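Baccell_00875 (Bacteroides cellulosilyticus DSM 14838, PDB 5NO8) probably cleaves the L-rhamnose cap from glucuronic acid in complex arabinogalactan proteins, acting as a polysaccharide lyase. Local coordinates at residues R88-K102 / Y105-I118. Residues are numbered along the deposited sequence; the frame is centred on the assembly and turned at random.
Sequences REWRIPVEISPDGMK and YREGDIRILIKREI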
loop_
_atom_site.group_PDB
_atom_site.type_symbol
_atom_site.label_atom_id
_atom_site.label_comp_id
_atom_site.label_asym_id
_atom_site.label_seq_id
_atom_site.Cartn_x
_atom_site.Cartn_y
_atom_site.Cartn_z
ATOM N N ARG A 88 -12.863 -15.026 -24.196
ATOM C CA ARG A 88 -11.774 -15.797 -24.800
ATOM C C ARG A 88 -10.478 -15.536 -24.055
ATOM O O ARG A 88 -10.233 -14.423 -23.580
ATOM C CB ARG A 88 -11.585 -15.406 -26.257
ATOM C CG ARG A 88 -12.840 -15.391 -27.107
ATOM C CD ARG A 88 -13.419 -16.762 -27.319
ATOM N NE ARG A 88 -12.480 -17.684 -27.985
ATOM C CZ ARG A 88 -12.665 -18.312 -29.153
ATOM N NH1 ARG A 88 -11.712 -19.136 -29.586
ATOM N NH2 ARG A 88 -13.773 -18.158 -29.880
ATOM N N GLU A 89 -9.642 -16.558 -23.949
ATOM C CA GLU A 89 -8.315 -16.435 -23.337
ATOM C C GLU A 89 -7.370 -16.924 -24.421
ATOM O O GLU A 89 -7.604 -18.017 -24.968
ATOM C CB GLU A 89 -8.187 -17.310 -22.087
ATOM C CG GLU A 89 -9.162 -16.964 -20.978
ATOM C CD GLU A 89 -9.175 -17.996 -19.862
ATOM O OE1 GLU A 89 -9.748 -19.097 -20.063
ATOM O OE2 GLU A 89 -8.616 -17.707 -18.784
ATOM N N TRP A 90 -6.376 -16.127 -24.801
ATOM C CA TRP A 90 -5.405 -16.610 -25.789
ATOM C C TRP A 90 -4.311 -17.354 -25.069
ATOM O O TRP A 90 -3.815 -16.914 -24.021
ATOM C CB TRP A 90 -4.902 -15.513 -26.743
ATOM C CG TRP A 90 -4.049 -14.392 -26.231
ATOM C CD1 TRP A 90 -2.673 -14.340 -26.217
ATOM C CD2 TRP A 90 -4.499 -13.112 -25.783
ATOM N NE1 TRP A 90 -2.253 -13.128 -25.755
ATOM C CE2 TRP A 90 -3.348 -12.346 -25.486
ATOM C CE3 TRP A 90 -5.763 -12.531 -25.612
ATOM C CZ2 TRP A 90 -3.430 -11.033 -24.995
ATOM C CZ3 TRP A 90 -5.834 -11.219 -25.126
ATOM C CH2 TRP A 90 -4.679 -10.504 -24.821
ATOM N N ARG A 91 -3.972 -18.530 -25.601
ATOM C CA ARG A 91 -2.982 -19.388 -24.971
ATOM C C ARG A 91 -2.214 -20.229 -25.994
ATOM O O ARG A 91 -1.031 -20.432 -25.813
ATOM C CB ARG A 91 -3.642 -20.335 -23.945
ATOM C CG ARG A 91 -2.616 -21.144 -23.145
ATOM C CD ARG A 91 -3.254 -22.009 -22.067
ATOM N NE ARG A 91 -3.814 -23.197 -22.676
ATOM C CZ ARG A 91 -3.158 -24.338 -22.902
ATOM N NH1 ARG A 91 -1.891 -24.523 -22.523
ATOM N NH2 ARG A 91 -3.802 -25.316 -23.511
ATOM N N ILE A 92 -2.873 -20.697 -27.044
ATOM C CA ILE A 92 -2.219 -21.543 -28.061
ATOM C C ILE A 92 -2.168 -20.770 -29.377
ATOM O O ILE A 92 -3.196 -20.524 -29.974
ATOM C CB ILE A 92 -2.983 -22.864 -28.260
ATOM C CG1 ILE A 92 -3.089 -23.650 -26.925
ATOM C CG2 ILE A 92 -2.356 -23.695 -29.377
ATOM C CD1 ILE A 92 -1.758 -23.972 -26.252
ATOM N N PRO A 93 -0.964 -20.411 -29.831
ATOM C CA PRO A 93 -0.823 -19.673 -31.056
ATOM C C PRO A 93 -1.244 -20.477 -32.274
ATOM O O PRO A 93 -1.134 -21.717 -32.271
ATOM C CB PRO A 93 0.677 -19.388 -31.151
ATOM C CG PRO A 93 1.304 -19.882 -29.933
ATOM C CD PRO A 93 0.322 -20.676 -29.174
ATOM N N VAL A 94 -1.706 -19.767 -33.290
ATOM C CA VAL A 94 -1.853 -20.338 -34.629
ATOM C C VAL A 94 -0.530 -20.300 -35.387
ATOM O O VAL A 94 -0.313 -21.107 -36.270
ATOM C CB VAL A 94 -2.992 -19.707 -35.451
ATOM C CG1 VAL A 94 -4.313 -19.881 -34.732
ATOM C CG2 VAL A 94 -2.770 -18.251 -35.772
ATOM N N GLU A 95 0.353 -19.365 -35.052
ATOM C CA GLU A 95 1.695 -19.291 -35.641
ATOM C C GLU A 95 2.689 -18.760 -34.604
ATOM O O GLU A 95 2.384 -17.826 -33.843
ATOM C CB GLU A 95 1.681 -18.385 -36.876
ATOM C CG GLU A 95 2.996 -18.361 -37.670
ATOM C CD GLU A 95 3.121 -17.178 -38.630
ATOM O OE1 GLU A 95 2.109 -16.489 -38.918
ATOM O OE2 GLU A 95 4.263 -16.929 -39.096
ATOM N N ILE A 96 3.866 -19.369 -34.543
ATOM C CA ILE A 96 4.929 -18.849 -33.664
ATOM C C ILE A 96 6.222 -19.005 -34.437
ATOM O O ILE A 96 6.457 -20.058 -35.045
ATOM C CB ILE A 96 4.938 -19.521 -32.267
ATOM C CG1 ILE A 96 6.113 -19.041 -31.408
ATOM C CG2 ILE A 96 4.872 -21.039 -32.347
ATOM C CD1 ILE A 96 5.968 -19.442 -29.957
ATOM N N SER A 97 7.010 -17.946 -34.474
ATOM C CA SER A 97 8.255 -17.962 -35.200
ATOM C C SER A 97 9.268 -18.834 -34.444
ATOM O O SER A 97 9.187 -19.015 -33.213
ATOM C CB SER A 97 8.799 -16.540 -35.432
ATOM O OG SER A 97 9.153 -15.924 -34.197
ATOM N N PRO A 98 10.241 -19.394 -35.175
ATOM C CA PRO A 98 11.307 -20.208 -34.547
ATOM C C PRO A 98 11.963 -19.568 -33.315
ATOM O O PRO A 98 12.185 -20.249 -32.316
ATOM C CB PRO A 98 12.335 -20.354 -35.673
ATOM C CG PRO A 98 11.539 -20.247 -36.930
ATOM C CD PRO A 98 10.348 -19.370 -36.647
ATOM N N ASP A 99 12.205 -18.258 -33.369
ATOM C CA ASP A 99 12.814 -17.552 -32.232
ATOM C C ASP A 99 11.830 -17.035 -31.162
ATOM O O ASP A 99 12.258 -16.407 -30.195
ATOM C CB ASP A 99 13.720 -16.420 -32.719
ATOM C CG ASP A 99 12.964 -15.274 -33.407
ATOM O OD1 ASP A 99 11.716 -15.314 -33.601
ATOM O OD2 ASP A 99 13.663 -14.322 -33.806
ATOM N N GLY A 100 10.531 -17.301 -31.329
ATOM C CA GLY A 100 9.517 -16.852 -30.376
ATOM C C GLY A 100 9.252 -15.360 -30.370
ATOM O O GLY A 100 8.530 -14.891 -29.492
ATOM N N MET A 101 9.788 -14.608 -31.344
ATOM C CA MET A 101 9.639 -13.142 -31.331
ATOM C C MET A 101 8.421 -12.656 -32.091
ATOM O O MET A 101 8.114 -11.462 -32.064
ATOM C CB MET A 101 10.900 -12.475 -31.856
ATOM C CG MET A 101 12.115 -12.830 -31.009
ATOM S SD MET A 101 12.068 -12.373 -29.272
ATOM C CE MET A 101 12.800 -10.735 -29.373
ATOM N N LYS A 102 7.743 -13.557 -32.801
ATOM C CA LYS A 102 6.489 -13.225 -33.450
ATOM C C LYS A 102 5.522 -14.316 -33.072
ATOM O O LYS A 102 5.810 -15.497 -33.294
ATOM C CB LYS A 102 6.652 -13.163 -34.965
ATOM C CG LYS A 102 5.354 -12.879 -35.716
ATOM C CD LYS A 102 5.277 -13.561 -37.072
ATOM C CE LYS A 102 3.902 -13.348 -37.708
ATOM N NZ LYS A 102 3.939 -13.495 -39.198
ATOM N N TYR A 105 -2.154 -15.266 -32.518
ATOM C CA TYR A 105 -3.290 -15.995 -31.944
ATOM C C TYR A 105 -4.518 -15.550 -32.681
ATOM O O TYR A 105 -4.591 -14.402 -33.145
ATOM C CB TYR A 105 -3.478 -15.666 -30.438
ATOM C CG TYR A 105 -2.263 -15.823 -29.578
ATOM C CD1 TYR A 105 -1.279 -14.823 -29.551
ATOM C CD2 TYR A 105 -2.038 -16.978 -28.820
ATOM C CE1 TYR A 105 -0.147 -14.954 -28.778
ATOM C CE2 TYR A 105 -0.879 -17.125 -28.038
ATOM C CZ TYR A 105 0.069 -16.121 -28.037
ATOM O OH TYR A 105 1.222 -16.207 -27.287
ATOM N N ARG A 106 -5.517 -16.427 -32.763
ATOM C CA ARG A 106 -6.790 -16.095 -33.373
ATOM C C ARG A 106 -7.871 -16.700 -32.504
ATOM O O ARG A 106 -7.963 -17.922 -32.368
ATOM C CB ARG A 106 -6.891 -16.578 -34.821
ATOM C CG ARG A 106 -8.213 -16.301 -35.512
ATOM C CD ARG A 106 -8.492 -14.808 -35.764
ATOM N NE ARG A 106 -9.741 -14.691 -36.478
ATOM C CZ ARG A 106 -9.893 -14.703 -37.801
ATOM N NH1 ARG A 106 -8.854 -14.715 -38.605
ATOM N NH2 ARG A 106 -11.111 -14.631 -38.318
ATOM N N GLU A 107 -8.666 -15.822 -31.908
ATOM C CA GLU A 107 -9.669 -16.221 -30.932
ATOM C C GLU A 107 -10.985 -15.640 -31.406
ATOM O O GLU A 107 -11.268 -14.430 -31.232
ATOM C CB GLU A 107 -9.297 -15.712 -29.539
ATOM C CG GLU A 107 -7.961 -16.225 -28.989
ATOM C CD GLU A 107 -7.875 -17.727 -28.821
ATOM O OE1 GLU A 107 -8.919 -18.365 -28.558
ATOM O OE2 GLU A 107 -6.733 -18.259 -28.916
ATOM N N GLY A 108 -11.772 -16.488 -32.063
ATOM C CA GLY A 108 -13.013 -16.028 -32.677
ATOM C C GLY A 108 -12.670 -15.048 -33.784
ATOM O O GLY A 108 -11.792 -15.312 -34.623
ATOM N N ASP A 109 -13.342 -13.897 -33.774
ATOM C CA ASP A 109 -13.074 -12.837 -34.746
ATOM C C ASP A 109 -11.754 -12.092 -34.506
ATOM O O ASP A 109 -11.334 -11.324 -35.348
ATOM C CB ASP A 109 -14.183 -11.773 -34.693
ATOM C CG ASP A 109 -15.534 -12.301 -35.132
ATOM O OD1 ASP A 109 -15.572 -13.046 -36.138
ATOM O OD2 ASP A 109 -16.546 -11.961 -34.470
ATOM N N ILE A 110 -11.139 -12.290 -33.351
ATOM C CA ILE A 110 -10.024 -11.427 -32.938
ATOM C C ILE A 110 -8.671 -12.059 -33.200
ATOM O O ILE A 110 -8.354 -13.119 -32.679
ATOM C CB ILE A 110 -10.138 -11.023 -31.459
ATOM C CG1 ILE A 110 -11.528 -10.424 -31.164
ATOM C CG2 ILE A 110 -9.056 -10.026 -31.083
ATOM C CD1 ILE A 110 -11.853 -9.249 -32.053
ATOM N N ARG A 111 -7.864 -11.348 -33.967
ATOM C CA ARG A 111 -6.469 -11.691 -34.186
ATOM C C ARG A 111 -5.634 -10.928 -33.177
ATOM O O ARG A 111 -5.787 -9.692 -33.090
ATOM C CB ARG A 111 -6.110 -11.256 -35.592
ATOM C CG ARG A 111 -4.735 -11.609 -36.088
ATOM C CD ARG A 111 -4.665 -11.069 -37.524
ATOM N NE ARG A 111 -3.501 -11.479 -38.295
ATOM C CZ ARG A 111 -2.392 -10.749 -38.492
ATOM N NH1 ARG A 111 -1.412 -11.243 -39.261
ATOM N NH2 ARG A 111 -2.227 -9.559 -37.900
ATOM N N ILE A 112 -4.785 -11.638 -32.443
ATOM C CA ILE A 112 -3.834 -11.035 -31.510
ATOM C C ILE A 112 -2.440 -11.317 -32.030
ATOM O O ILE A 112 -2.027 -12.475 -32.097
ATOM C CB ILE A 112 -3.956 -11.571 -30.071
ATOM C CG1 ILE A 112 -5.405 -11.497 -29.553
ATOM C CG2 ILE A 112 -3.055 -10.777 -29.151
ATOM C CD1 ILE A 112 -6.200 -12.782 -29.689
ATOM N N LEU A 113 -1.740 -10.275 -32.444
ATOM C CA LEU A 113 -0.356 -10.453 -32.946
ATOM C C LEU A 113 0.581 -9.807 -31.956
ATOM O O LEU A 113 0.390 -8.638 -31.623
ATOM C CB LEU A 113 -0.179 -9.816 -34.307
ATOM C CG LEU A 113 1.215 -9.840 -34.961
ATOM C CD1 LEU A 113 1.639 -11.274 -35.243
ATOM C CD2 LEU A 113 1.206 -9.013 -36.235
ATOM N N ILE A 114 1.580 -10.557 -31.498
ATOM C CA ILE A 114 2.654 -10.013 -30.696
ATOM C C ILE A 114 3.953 -9.991 -31.480
ATOM O O ILE A 114 4.388 -11.036 -31.948
ATOM C CB ILE A 114 2.886 -10.819 -29.415
ATOM C CG1 ILE A 114 1.561 -11.053 -28.694
ATOM C CG2 ILE A 114 3.870 -10.072 -28.518
ATOM C CD1 ILE A 114 1.650 -11.956 -27.484
ATOM N N LYS A 115 4.566 -8.815 -31.603
ATOM C CA LYS A 115 5.887 -8.654 -32.243
ATOM C C LYS A 115 6.847 -8.163 -31.182
ATOM O O LYS A 115 6.603 -7.118 -30.580
ATOM C CB LYS A 115 5.794 -7.652 -33.412
ATOM C CG LYS A 115 4.939 -8.156 -34.590
ATOM C CD LYS A 115 4.928 -7.215 -35.798
ATOM C CE LYS A 115 3.817 -6.164 -35.690
ATOM N NZ LYS A 115 3.893 -5.199 -36.803
ATOM N N ARG A 116 7.913 -8.924 -30.947
ATOM C CA ARG A 116 8.934 -8.571 -29.976
ATOM C C ARG A 116 10.256 -8.246 -30.647
ATOM O O ARG A 116 10.643 -8.908 -31.609
ATOM C CB ARG A 116 9.180 -9.718 -29.030
ATOM C CG ARG A 116 7.967 -10.086 -28.214
ATOM C CD ARG A 116 8.158 -11.418 -27.525
ATOM N NE ARG A 116 6.964 -11.753 -26.756
ATOM C CZ ARG A 116 6.381 -12.943 -26.693
ATOM N NH1 ARG A 116 6.844 -13.984 -27.372
ATOM N NH2 ARG A 116 5.306 -13.100 -25.916
ATOM N N GLU A 117 10.933 -7.235 -30.130
ATOM C CA GLU A 117 12.299 -6.954 -30.555
ATOM C C GLU A 117 13.127 -6.428 -29.416
ATOM O O GLU A 117 12.604 -5.835 -28.493
ATOM C CB GLU A 117 12.382 -6.140 -31.850
ATOM C CG GLU A 117 11.981 -4.702 -31.882
ATOM C CD GLU A 117 12.187 -4.107 -33.291
ATOM O OE1 GLU A 117 13.348 -4.008 -33.772
ATOM O OE2 GLU A 117 11.183 -3.741 -33.932
ATOM N N ILE A 118 14.417 -6.771 -29.420
ATOM C CA ILE A 118 15.330 -6.250 -28.425
ATOM C C ILE A 118 16.037 -5.129 -29.171
ATOM O O ILE A 118 16.691 -5.386 -30.185
ATOM C CB ILE A 118 16.352 -7.290 -27.943
ATOM C CG1 ILE A 118 15.670 -8.538 -27.365
ATOM C CG2 ILE A 118 17.300 -6.658 -26.927
ATOM C CD1 ILE A 118 14.931 -8.333 -26.065
HETATM O O HOH W 1 -10.291 -18.573 -25.818
HETATM O O HOH W 2 -5.697 -20.008 -27.401
HETATM O O HOH W 3 -5.035 -18.737 -31.059
#
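Trp-90 drives the edge of its indole into the face of Tyr-105 in an edge-to-face pair, planes at 54°. From CB outward, the inner atoms of the tryptophan meet Tyr-105 and the outer ones Ile-112. Trp-90 CB touches Tyr-105 CD2 and also Glu-107 CG; Trp-90 CD1 stands over the centre of the phenol ring, 3.6 Å from Tyr-105 CD1; CE2 receives the CG2 methyl of Ile-112 over the indole face, a CH-pi contact, while CE3 touches CG1 and CD1 of that isoleucine. CG sits between the backbone N and the carbonyl carbon (chi1 67°), which turns the ring toward Tyr-105, and NE1 bonds to Gly-73 O. Pro-93 CB lies over the opposite face of the Tyr-105 ring, and Tyr-105 OH reaches Thr-37 O.

Here the chain leaves strand 84-90 of one sheet and enters the antiparallel sheet that begins with the hairpin 95-96/102-107, so the aromatic pair lies between two beta sheets. Beside it, Arg-88 NH1 forms a salt bridge with Glu-107 OE1 at 3.1 Å, on the anti side and tilted out of the carboxylate plane; the two planes are 72° apart. Two waters join Glu-107 OE2 to backbone atoms, one to Arg-91 N and the other to Arg-106 N.

At the far end, Arg-116 N donates to Met-101 O at 2.8 Å, nearly straight. The extended side chain of Arg-116 carries NH1 to Gly-100 O, 2.9 Å away and in the guanidinium plane; NH1 also bonds Gly-38 O, and NE pairs with Glu-125. Met-101, bent at chi2 and chi3, lays CE 3.8 Å from Arg-116 CB.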